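Local coordinates for protein AgaA (Rhizobium radiobacter, PDB 6HLX) that binds the opine agropinic acid as the periplasmic substrate-binding protein of an ABC transporter that brings it into the bacterium, at residues G7-E11 against S330-F334; D58-F64 against T122-I128; R325-Q331 against K354-W360. All blocks are in the same frame, centred on the assembly; numbering follows the deposited sequence.

Contact 1 (G7-E11 against S330-F334); sequences GLSGE and SQYSF. With G9Z (agropinic acid), chain E.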
loop_
_atom_site.group_PDB
_atom_site.type_symbol
_atom_site.label_atom_id
_atom_site.label_comp_id
_atom_site.label_asym_id
_atom_site.label_seq_id
_atom_site.Cartn_x
_atom_site.Cartn_y
_atom_site.Cartn_z
ATOM N N GLY A 7 13.915 -10.145 -8.158
ATOM C CA GLY A 7 12.774 -10.690 -8.868
ATOM C C GLY A 7 11.481 -10.111 -8.335
ATOM O O GLY A 7 11.042 -10.474 -7.239
ATOM N N LEU A 8 10.864 -9.203 -9.105
ATOM C CA LEU A 8 9.577 -8.597 -8.732
ATOM C C LEU A 8 8.402 -9.482 -9.200
ATOM O O LEU A 8 8.490 -10.144 -10.240
ATOM C CB LEU A 8 9.400 -7.213 -9.393
ATOM C CG LEU A 8 10.266 -6.045 -8.961
ATOM C CD1 LEU A 8 9.994 -4.856 -9.896
ATOM C CD2 LEU A 8 10.015 -5.669 -7.487
ATOM N N SER A 9 7.253 -9.385 -8.486
ATOM C CA SER A 9 6.053 -10.157 -8.819
ATOM C C SER A 9 5.308 -9.635 -10.043
ATOM O O SER A 9 4.306 -10.235 -10.443
ATOM C CB SER A 9 5.111 -10.239 -7.615
ATOM O OG SER A 9 4.633 -8.946 -7.301
ATOM N N GLY A 10 5.794 -8.533 -10.622
ATOM C CA GLY A 10 5.200 -7.986 -11.834
ATOM C C GLY A 10 5.959 -6.805 -12.389
ATOM O O GLY A 10 6.813 -6.228 -11.714
ATOM N N GLU A 11 5.561 -6.392 -13.584
ATOM C CA GLU A 11 6.123 -5.215 -14.215
ATOM C C GLU A 11 5.296 -3.996 -13.787
ATOM O O GLU A 11 4.072 -4.011 -13.941
ATOM C CB GLU A 11 6.092 -5.380 -15.745
ATOM C CG GLU A 11 6.543 -4.151 -16.512
ATOM C CD GLU A 11 6.854 -4.396 -17.982
ATOM O OE1 GLU A 11 7.670 -3.636 -18.548
ATOM O OE2 GLU A 11 6.288 -5.346 -18.571
ATOM N N SER A 330 -5.610 -12.962 -11.841
ATOM C CA SER A 330 -5.029 -14.294 -11.942
ATOM C C SER A 330 -3.484 -14.179 -11.752
ATOM O O SER A 330 -2.810 -15.194 -11.734
ATOM C CB SER A 330 -5.318 -14.878 -13.316
ATOM O OG SER A 330 -4.942 -13.873 -14.240
ATOM N N GLN A 331 -2.924 -12.954 -11.664
ATOM C CA GLN A 331 -1.464 -12.772 -11.541
ATOM C C GLN A 331 -0.902 -13.243 -10.187
ATOM O O GLN A 331 0.284 -13.590 -10.087
ATOM C CB GLN A 331 -1.088 -11.310 -11.803
ATOM C CG GLN A 331 0.460 -11.122 -11.900
ATOM C CD GLN A 331 0.927 -9.860 -12.576
ATOM O OE1 GLN A 331 2.061 -9.382 -12.338
ATOM N NE2 GLN A 331 0.109 -9.303 -13.462
ATOM N N TYR A 332 -1.741 -13.192 -9.142
ATOM C CA TYR A 332 -1.360 -13.609 -7.795
ATOM C C TYR A 332 -2.285 -14.755 -7.453
ATOM O O TYR A 332 -3.498 -14.552 -7.334
ATOM C CB TYR A 332 -1.524 -12.425 -6.817
ATOM C CG TYR A 332 -0.558 -11.306 -7.139
ATOM C CD1 TYR A 332 -0.850 -10.368 -8.130
ATOM C CD2 TYR A 332 0.680 -11.220 -6.498
ATOM C CE1 TYR A 332 0.059 -9.367 -8.469
ATOM C CE2 TYR A 332 1.601 -10.227 -6.836
ATOM C CZ TYR A 332 1.296 -9.321 -7.840
ATOM O OH TYR A 332 2.183 -8.330 -8.155
ATOM N N SER A 333 -1.745 -15.966 -7.375
ATOM C CA SER A 333 -2.587 -17.134 -7.093
ATOM C C SER A 333 -3.443 -16.941 -5.851
ATOM O O SER A 333 -4.610 -17.360 -5.853
ATOM C CB SER A 333 -1.754 -18.398 -6.960
ATOM O OG SER A 333 -1.221 -18.714 -8.234
ATOM N N PHE A 334 -2.901 -16.284 -4.802
ATOM C CA PHE A 334 -3.751 -16.107 -3.597
ATOM C C PHE A 334 -4.985 -15.243 -3.873
ATOM O O PHE A 334 -6.011 -15.451 -3.244
ATOM C CB PHE A 334 -2.944 -15.597 -2.398
ATOM C CG PHE A 334 -2.433 -14.177 -2.523
ATOM C CD1 PHE A 334 -3.233 -13.098 -2.159
ATOM C CD2 PHE A 334 -1.145 -13.920 -3.003
ATOM C CE1 PHE A 334 -2.765 -11.783 -2.294
ATOM C CE2 PHE A 334 -0.674 -12.603 -3.117
ATOM C CZ PHE A 334 -1.483 -11.549 -2.754
HETATM O OAM G9Z E . 0.352 -4.651 -5.580
HETATM C CAB G9Z E . -0.284 -5.664 -5.257
HETATM C CAC G9Z E . -0.218 -6.870 -5.984
HETATM C CB G9Z E . -1.141 -7.878 -5.232
HETATM C CA G9Z E . -1.838 -7.054 -4.163
HETATM C C G9Z E . -1.714 -7.667 -2.876
HETATM O O G9Z E . -0.675 -7.446 -2.195
HETATM N N G9Z E . -1.197 -5.702 -4.269
HETATM C CAG G9Z E . -1.458 -4.561 -3.309
HETATM C CAH G9Z E . -2.765 -3.852 -3.670
HETATM O OAP G9Z E . -3.814 -4.804 -3.488
HETATM C CAI G9Z E . -3.028 -2.619 -2.801
HETATM O OAQ G9Z E . -1.793 -1.872 -2.656
HETATM C CAJ G9Z E . -4.074 -1.659 -3.461
HETATM O OAR G9Z E . -4.281 -0.516 -2.611
HETATM C CAK G9Z E . -5.433 -2.287 -3.856
HETATM O OAT G9Z E . -6.161 -1.369 -4.695
HETATM C CAL G9Z E . -6.261 -2.725 -2.639
HETATM O OAS G9Z E . -7.449 -3.422 -3.076
HETATM O OXT G9Z E . -2.641 -8.433 -2.496
#
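With CG of Tyr332 turned beside its own backbone N (chi1 -66°), the phenol swings across the gap to the turn after strand 3-8, where Ser9 keeps OG between its backbone N and its carbonyl carbon (chi1 65°). The two hydroxyls meet in a short hydrogen bond, Ser9 OG to Tyr332 OH, of 2.7 Å, in which either could be the donor. Ser9 comes to the edge of the ring and close to its plane, with OG 3.3 Å from Tyr332 CE2. CB of the serine follows behind, 3.5 Å from Tyr332 OH.

Because the bond is made at the rim, a face of the ring can serve agropinic acid. The ligand atom CB sits 3.6 Å above the plane of Tyr332, over the ring centre, while CAC of the same lactam ring approaches Tyr332 CZ to 3.4 Å. Such a ligand site, enclosed between two lobes, is the hallmark of periplasmic binding proteins, and this contact probably links the two sides of that cleft in its closed state: strand 3-8 lies in one mixed sheet, whereas helix 333-347, with Tyr332 at its N-cap, joins two strands of another. Phe334, the second residue of the helix, turns its edge to the ligand carboxylate, whose carbon C lies in the ring plane and whose OXT is 3.3 Å from Phe334 CZ. The ring of Tyr216 also packs against Tyr332, and its hydroxyl bonds to the ligand. Ser9 OG has a further, weak hydrogen bond to Ser24 OG, on helix 23-32.

Contact 2 (D58-F64 against T122-I128); sequences DAKEFTF and TPSVAMI
Lys60 and Pro123 bring the two backbones closest, their CA atoms 4.6 Å apart, where the turn before strand 61-66 passes the chain that runs on from strand 115-120. These two strands are neighbours in a five-stranded antiparallel sheet, and beyond the end of their pairing the two segments are joined by one further backbone bond, just before helix 127-131 starts. Ala59 has a left-handed backbone (phi 58°), and its carbonyl faces segment 122-128. Ser124 N donates to Ala59 O at 3.0 Å, and the N-H...O angle of 170° makes the bond nearly straight. Ser124 then opens a type I turn ending at Met127, and its OG caps the turn by accepting from Ala126 N. On the side of segment 58-64, Ser56 OG braces the turn through bonds to Asp58 OD1 and to the backbone N of Lys60 and Glu61.

Pro123 fits against this turn, its CB 3.2 Å from Asp58 O. The side chain of Lys60 runs alongside the proline and points the same way, with CG of Lys60 3.7 Å from CG of Pro123.

Further along, the alternation of the strand sends Phe62 and Phe64 toward the helix start, whereas Thr63 between them pairs through its backbone with Glu54, which binds zinc together with His65. Phe62, its CG beside the backbone N (chi1 -62°), slides its rim under the turn: CZ lies 3.6 Å from Ser124 O, which is in the ring plane. Met127 CG sits 4.2 Å above one face of that ring, offset toward the rim. Finally, Ile128 CD1 reaches both phenylalanines, 3.9 Å from Phe62 CD2 and 3.7 Å from Phe64 CZ.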
loop_
_atom_site.group_PDB
_atom_site.type_symbol
_atom_site.label_atom_id
_atom_site.label_comp_id
_atom_site.label_asym_id
_atom_site.label_seq_id
_atom_site.Cartn_x
_atom_site.Cartn_y
_atom_site.Cartn_z
ATOM N N ASP A 58 -0.830 22.413 17.507
ATOM C CA ASP A 58 -2.191 22.043 17.084
ATOM C C ASP A 58 -2.132 21.226 15.757
ATOM O O ASP A 58 -3.180 20.932 15.180
ATOM C CB ASP A 58 -3.058 23.293 16.912
ATOM C CG ASP A 58 -2.565 24.308 15.885
ATOM O OD1 ASP A 58 -1.479 24.102 15.314
ATOM O OD2 ASP A 58 -3.265 25.302 15.658
ATOM N N ALA A 59 -0.910 20.912 15.253
ATOM C CA ALA A 59 -0.694 20.114 14.044
ATOM C C ALA A 59 -1.357 20.716 12.791
ATOM O O ALA A 59 -1.890 19.996 11.940
ATOM C CB ALA A 59 -1.134 18.666 14.275
ATOM N N LYS A 60 -1.293 22.051 12.670
ATOM C CA LYS A 60 -1.820 22.776 11.512
ATOM C C LYS A 60 -0.732 23.458 10.675
ATOM O O LYS A 60 -0.997 23.815 9.524
ATOM C CB LYS A 60 -2.804 23.846 11.966
ATOM C CG LYS A 60 -4.210 23.351 12.117
ATOM C CD LYS A 60 -5.134 24.466 12.601
ATOM C CE LYS A 60 -5.690 25.285 11.466
ATOM N NZ LYS A 60 -6.786 26.157 11.963
ATOM N N GLU A 61 0.451 23.713 11.268
ATOM C CA GLU A 61 1.559 24.409 10.580
ATOM C C GLU A 61 2.807 23.546 10.639
ATOM O O GLU A 61 3.150 23.023 11.711
ATOM C CB GLU A 61 1.824 25.790 11.206
ATOM C CG GLU A 61 0.663 26.756 11.016
ATOM C CD GLU A 61 0.805 28.066 11.762
ATOM O OE1 GLU A 61 1.495 28.966 11.238
ATOM O OE2 GLU A 61 0.232 28.197 12.867
ATOM N N PHE A 62 3.486 23.398 9.490
ATOM C CA PHE A 62 4.645 22.510 9.363
ATOM C C PHE A 62 5.772 23.256 8.670
ATOM O O PHE A 62 5.542 23.857 7.617
ATOM C CB PHE A 62 4.247 21.271 8.523
ATOM C CG PHE A 62 3.148 20.415 9.132
ATOM C CD1 PHE A 62 1.816 20.839 9.119
ATOM C CD2 PHE A 62 3.441 19.184 9.711
ATOM C CE1 PHE A 62 0.819 20.093 9.756
ATOM C CE2 PHE A 62 2.439 18.429 10.332
ATOM C CZ PHE A 62 1.129 18.872 10.322
ATOM N N THR A 63 6.972 23.231 9.243
ATOM C CA THR A 63 8.127 23.860 8.582
ATOM C C THR A 63 9.127 22.777 8.299
ATOM O O THR A 63 9.493 22.045 9.211
ATOM C CB THR A 63 8.766 24.973 9.431
ATOM O OG1 THR A 63 7.791 25.977 9.676
ATOM C CG2 THR A 63 9.970 25.628 8.724
ATOM N N PHE A 64 9.617 22.716 7.063
ATOM C CA PHE A 64 10.650 21.749 6.675
ATOM C C PHE A 64 11.902 22.490 6.316
ATOM O O PHE A 64 11.857 23.401 5.472
ATOM C CB PHE A 64 10.198 20.902 5.477
ATOM C CG PHE A 64 8.968 20.094 5.817
ATOM C CD1 PHE A 64 9.085 18.814 6.352
ATOM C CD2 PHE A 64 7.694 20.625 5.634
ATOM C CE1 PHE A 64 7.951 18.089 6.728
ATOM C CE2 PHE A 64 6.557 19.897 6.003
ATOM C CZ PHE A 64 6.697 18.634 6.546
ATOM N N THR A 122 -7.428 22.016 8.129
ATOM C CA THR A 122 -7.867 21.313 9.349
ATOM C C THR A 122 -6.636 20.602 9.949
ATOM O O THR A 122 -5.775 20.170 9.185
ATOM C CB THR A 122 -9.006 20.300 9.055
ATOM O OG1 THR A 122 -8.605 19.393 8.015
ATOM C CG2 THR A 122 -10.340 20.982 8.703
ATOM N N PRO A 123 -6.544 20.425 11.284
ATOM C CA PRO A 123 -5.342 19.776 11.847
ATOM C C PRO A 123 -5.179 18.325 11.457
ATOM O O PRO A 123 -6.170 17.626 11.206
ATOM C CB PRO A 123 -5.542 19.879 13.356
ATOM C CG PRO A 123 -6.597 20.917 13.562
ATOM C CD PRO A 123 -7.470 20.865 12.352
ATOM N N SER A 124 -3.917 17.874 11.394
ATOM C CA SER A 124 -3.628 16.471 11.119
ATOM C C SER A 124 -2.335 16.042 11.784
ATOM O O SER A 124 -1.230 16.395 11.322
ATOM C CB SER A 124 -3.578 16.168 9.630
ATOM O OG SER A 124 -3.306 14.782 9.482
ATOM N N VAL A 125 -2.468 15.196 12.813
ATOM C CA VAL A 125 -1.301 14.602 13.485
ATOM C C VAL A 125 -0.685 13.482 12.574
ATOM O O VAL A 125 0.338 12.902 12.941
ATOM C CB VAL A 125 -1.685 14.027 14.877
ATOM C CG1 VAL A 125 -2.167 15.141 15.813
ATOM C CG2 VAL A 125 -2.737 12.914 14.744
ATOM N N ALA A 126 -1.336 13.158 11.431
ATOM C CA ALA A 126 -0.865 12.109 10.506
ATOM C C ALA A 126 -0.193 12.674 9.243
ATOM O O ALA A 126 0.249 11.901 8.397
ATOM C CB ALA A 126 -2.027 11.221 10.108
ATOM N N MET A 127 -0.169 14.010 9.085
ATOM C CA MET A 127 0.401 14.639 7.894
ATOM C C MET A 127 1.847 14.215 7.657
ATOM O O MET A 127 2.212 13.944 6.508
ATOM C CB MET A 127 0.272 16.170 7.965
ATOM C CG MET A 127 0.731 16.904 6.690
ATOM S SD MET A 127 -0.055 16.284 5.170
ATOM C CE MET A 127 -1.762 16.685 5.465
ATOM N N ILE A 128 2.687 14.178 8.720
ATOM C CA ILE A 128 4.091 13.760 8.518
ATOM C C ILE A 128 4.145 12.323 7.951
ATOM O O ILE A 128 4.901 12.040 7.006
ATOM C CB ILE A 128 4.925 13.909 9.827
ATOM C CG1 ILE A 128 5.088 15.399 10.220
ATOM C CG2 ILE A 128 6.293 13.237 9.715
ATOM C CD1 ILE A 128 5.969 16.251 9.264
#

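Contact 3 (R325-Q331 against K354-W360); sequences RLLATSQ and KLDLPDW. With G9Z (agropinic acid), chain E.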
loop_
_atom_site.group_PDB
_atom_site.type_symbol
_atom_site.label_atom_id
_atom_site.label_comp_id
_atom_site.label_asym_id
_atom_site.label_seq_id
_atom_site.Cartn_x
_atom_site.Cartn_y
_atom_site.Cartn_z
ATOM N N ARG A 325 -20.579 -9.368 -10.074
ATOM C CA ARG A 325 -19.259 -9.706 -10.577
ATOM C C ARG A 325 -18.215 -9.322 -9.544
ATOM O O ARG A 325 -18.288 -8.228 -8.987
ATOM C CB ARG A 325 -18.967 -8.980 -11.896
ATOM C CG ARG A 325 -19.971 -9.304 -13.018
ATOM C CD ARG A 325 -19.402 -8.966 -14.385
ATOM N NE ARG A 325 -18.352 -9.907 -14.786
ATOM C CZ ARG A 325 -18.560 -11.022 -15.482
ATOM N NH1 ARG A 325 -19.787 -11.356 -15.868
ATOM N NH2 ARG A 325 -17.542 -11.814 -15.797
ATOM N N LEU A 326 -17.244 -10.214 -9.296
ATOM C CA LEU A 326 -16.131 -9.961 -8.367
ATOM C C LEU A 326 -14.846 -9.772 -9.149
ATOM O O LEU A 326 -14.423 -10.671 -9.890
ATOM C CB LEU A 326 -15.968 -11.127 -7.386
ATOM C CG LEU A 326 -14.781 -11.120 -6.386
ATOM C CD1 LEU A 326 -14.849 -9.906 -5.452
ATOM C CD2 LEU A 326 -14.791 -12.394 -5.563
ATOM N N LEU A 327 -14.213 -8.615 -8.942
ATOM C CA LEU A 327 -12.931 -8.311 -9.586
ATOM C C LEU A 327 -11.779 -8.779 -8.714
ATOM O O LEU A 327 -11.673 -8.394 -7.542
ATOM C CB LEU A 327 -12.800 -6.799 -9.856
ATOM C CG LEU A 327 -11.454 -6.304 -10.408
ATOM C CD1 LEU A 327 -11.148 -6.904 -11.805
ATOM C CD2 LEU A 327 -11.388 -4.782 -10.408
ATOM N N ALA A 328 -10.864 -9.539 -9.304
ATOM C CA ALA A 328 -9.631 -9.908 -8.609
ATOM C C ALA A 328 -8.551 -9.990 -9.699
ATOM O O ALA A 328 -8.572 -9.160 -10.615
ATOM C CB ALA A 328 -9.800 -11.229 -7.840
ATOM N N THR A 329 -7.612 -10.932 -9.606
ATOM C CA THR A 329 -6.548 -11.078 -10.620
ATOM C C THR A 329 -6.120 -12.526 -10.677
ATOM O O THR A 329 -6.190 -13.226 -9.661
ATOM C CB THR A 329 -5.339 -10.150 -10.298
ATOM O OG1 THR A 329 -4.338 -10.236 -11.340
ATOM C CG2 THR A 329 -4.677 -10.462 -8.924
ATOM N N SER A 330 -5.610 -12.962 -11.841
ATOM C CA SER A 330 -5.029 -14.294 -11.942
ATOM C C SER A 330 -3.484 -14.179 -11.752
ATOM O O SER A 330 -2.810 -15.194 -11.734
ATOM C CB SER A 330 -5.318 -14.878 -13.316
ATOM O OG SER A 330 -4.942 -13.873 -14.240
ATOM N N GLN A 331 -2.924 -12.954 -11.664
ATOM C CA GLN A 331 -1.464 -12.772 -11.541
ATOM C C GLN A 331 -0.902 -13.243 -10.187
ATOM O O GLN A 331 0.284 -13.590 -10.087
ATOM C CB GLN A 331 -1.088 -11.310 -11.803
ATOM C CG GLN A 331 0.460 -11.122 -11.900
ATOM C CD GLN A 331 0.927 -9.860 -12.576
ATOM O OE1 GLN A 331 2.061 -9.382 -12.338
ATOM N NE2 GLN A 331 0.109 -9.303 -13.462
ATOM N N LYS A 354 -19.789 -13.989 -10.569
ATOM C CA LYS A 354 -18.982 -14.263 -11.769
ATOM C C LYS A 354 -17.635 -13.577 -11.521
ATOM O O LYS A 354 -17.603 -12.476 -10.967
ATOM C CB LYS A 354 -19.649 -13.727 -13.031
ATOM C CG LYS A 354 -20.957 -14.491 -13.304
ATOM C CD LYS A 354 -21.495 -14.319 -14.712
ATOM C CE LYS A 354 -22.640 -15.274 -15.004
ATOM N NZ LYS A 354 -22.192 -16.695 -15.070
ATOM N N LEU A 355 -16.530 -14.241 -11.865
ATOM C CA LEU A 355 -15.196 -13.702 -11.595
ATOM C C LEU A 355 -14.552 -13.011 -12.780
ATOM O O LEU A 355 -14.597 -13.528 -13.912
ATOM C CB LEU A 355 -14.247 -14.829 -11.134
ATOM C CG LEU A 355 -14.650 -15.641 -9.899
ATOM C CD1 LEU A 355 -13.610 -16.695 -9.589
ATOM C CD2 LEU A 355 -14.888 -14.743 -8.687
ATOM N N ASP A 356 -13.884 -11.880 -12.506
ATOM C CA ASP A 356 -13.083 -11.168 -13.496
ATOM C C ASP A 356 -11.665 -11.238 -12.968
ATOM O O ASP A 356 -11.370 -10.674 -11.919
ATOM C CB ASP A 356 -13.563 -9.720 -13.697
ATOM C CG ASP A 356 -14.902 -9.702 -14.418
ATOM O OD1 ASP A 356 -15.032 -10.395 -15.446
ATOM O OD2 ASP A 356 -15.824 -9.022 -13.935
ATOM N N LEU A 357 -10.806 -11.985 -13.668
ATOM C CA LEU A 357 -9.442 -12.285 -13.234
ATOM C C LEU A 357 -8.409 -11.856 -14.269
ATOM O O LEU A 357 -7.677 -12.696 -14.790
ATOM C CB LEU A 357 -9.320 -13.796 -12.955
ATOM C CG LEU A 357 -10.308 -14.382 -11.919
ATOM C CD1 LEU A 357 -10.187 -15.886 -11.842
ATOM C CD2 LEU A 357 -10.162 -13.713 -10.544
ATOM N N PRO A 358 -8.290 -10.551 -14.552
ATOM C CA PRO A 358 -7.262 -10.103 -15.508
ATOM C C PRO A 358 -5.891 -10.037 -14.844
ATOM O O PRO A 358 -5.758 -10.364 -13.661
ATOM C CB PRO A 358 -7.744 -8.699 -15.867
ATOM C CG PRO A 358 -8.339 -8.188 -14.578
ATOM C CD PRO A 358 -9.023 -9.398 -13.975
ATOM N N ASP A 359 -4.874 -9.559 -15.567
ATOM C CA ASP A 359 -3.551 -9.404 -14.953
ATOM C C ASP A 359 -3.595 -8.244 -13.937
ATOM O O ASP A 359 -4.615 -7.553 -13.849
ATOM C CB ASP A 359 -2.451 -9.226 -15.997
ATOM C CG ASP A 359 -2.378 -7.880 -16.714
ATOM O OD1 ASP A 359 -3.239 -7.033 -16.478
ATOM O OD2 ASP A 359 -1.444 -7.682 -17.505
ATOM N N TRP A 360 -2.504 -8.023 -13.188
ATOM C CA TRP A 360 -2.547 -7.023 -12.128
ATOM C C TRP A 360 -2.799 -5.608 -12.624
ATOM O O TRP A 360 -3.667 -4.914 -12.072
ATOM C CB TRP A 360 -1.278 -7.081 -11.237
ATOM C CG TRP A 360 -1.376 -6.084 -10.129
ATOM C CD1 TRP A 360 -0.732 -4.886 -10.053
ATOM C CD2 TRP A 360 -2.351 -6.085 -9.083
ATOM N NE1 TRP A 360 -1.160 -4.190 -8.948
ATOM C CE2 TRP A 360 -2.158 -4.902 -8.334
ATOM C CE3 TRP A 360 -3.318 -7.008 -8.659
ATOM C CZ2 TRP A 360 -2.925 -4.603 -7.203
ATOM C CZ3 TRP A 360 -4.074 -6.713 -7.529
ATOM C CH2 TRP A 360 -3.885 -5.515 -6.830
HETATM O OAM G9Z E . 0.352 -4.651 -5.580
HETATM C CAB G9Z E . -0.284 -5.664 -5.257
HETATM C CAC G9Z E . -0.218 -6.870 -5.984
HETATM C CB G9Z E . -1.141 -7.878 -5.232
HETATM C CA G9Z E . -1.838 -7.054 -4.163
HETATM C C G9Z E . -1.714 -7.667 -2.876
HETATM O O G9Z E . -0.675 -7.446 -2.195
HETATM N N G9Z E . -1.197 -5.702 -4.269
HETATM C CAG G9Z E . -1.458 -4.561 -3.309
HETATM C CAH G9Z E . -2.765 -3.852 -3.670
HETATM O OAP G9Z E . -3.814 -4.804 -3.488
HETATM C CAI G9Z E . -3.028 -2.619 -2.801
HETATM O OAQ G9Z E . -1.793 -1.872 -2.656
HETATM C CAJ G9Z E . -4.074 -1.659 -3.461
HETATM O OAR G9Z E . -4.281 -0.516 -2.611
HETATM C CAK G9Z E . -5.433 -2.287 -3.856
HETATM O OAT G9Z E . -6.161 -1.369 -4.695
HETATM C CAL G9Z E . -6.261 -2.725 -2.639
HETATM O OAS G9Z E . -7.449 -3.422 -3.076
HETATM O OXT G9Z E . -2.641 -8.433 -2.496
#
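Arg325 and Asp356 cross at about a right angle, yet the guanidinium and carboxylate planes are only 25° apart; a bend of the arginine chain at chi3 (72°) helps to offer its NE side. The salt bridge is side-on and two-pronged: NE of Arg325 gives to OD2 of Asp356 at 2.8 Å, and NH2 of Arg325 to OD1 of Asp356 at 2.9 Å, both on the syn side. Lys354 covers one face of the guanidinium with CB. On the other face of the sheet Leu326 and Leu355 lie side by side, their CD2 atoms 3.9 Å apart.

Beyond the strands, Pro358 O receives two donors. Thr329 OG1 gives to it at 2.7 Å in the carbonyl plane, and Ser330 N gives to it from above that plane. The same threonine sets CG2 against the edge of the Trp360 indole, 3.7 Å from CE3. One indole face bears the lactam of agropinic acid, whose CAC stands 3.6 Å above the ring centre, while Trp360 NE1 is hydrogen-bonded to Pro21 O. Parallel strands 322-327 and 351-356, joined through helix 333-347, form a beta-alpha-beta unit, and the ligand site lies at their C-terminal ends.

Overall arrangement
Contacts 1 and 3 are two parts of one site. Their centres are 13 Å apart, they share Ser330 and Gln331, and Tyr332 CE1 packs on Trp360 CB at 3.8 Å, so that the two aromatic residues, each presenting a ring face, meet the lactam of agropinic acid from different directions. Arg363, from helix 360-369, which Trp360 begins, and Arg452 also hydrogen-bond the ligand. Contact 2 stands apart across the centre of the chain, its centre 37 Å from that of contact 1 and 39 Å from that of contact 3, with nearest atoms about 23 Å away in both cases. Along the sequence it is nested within the long loop that contact 1 closes.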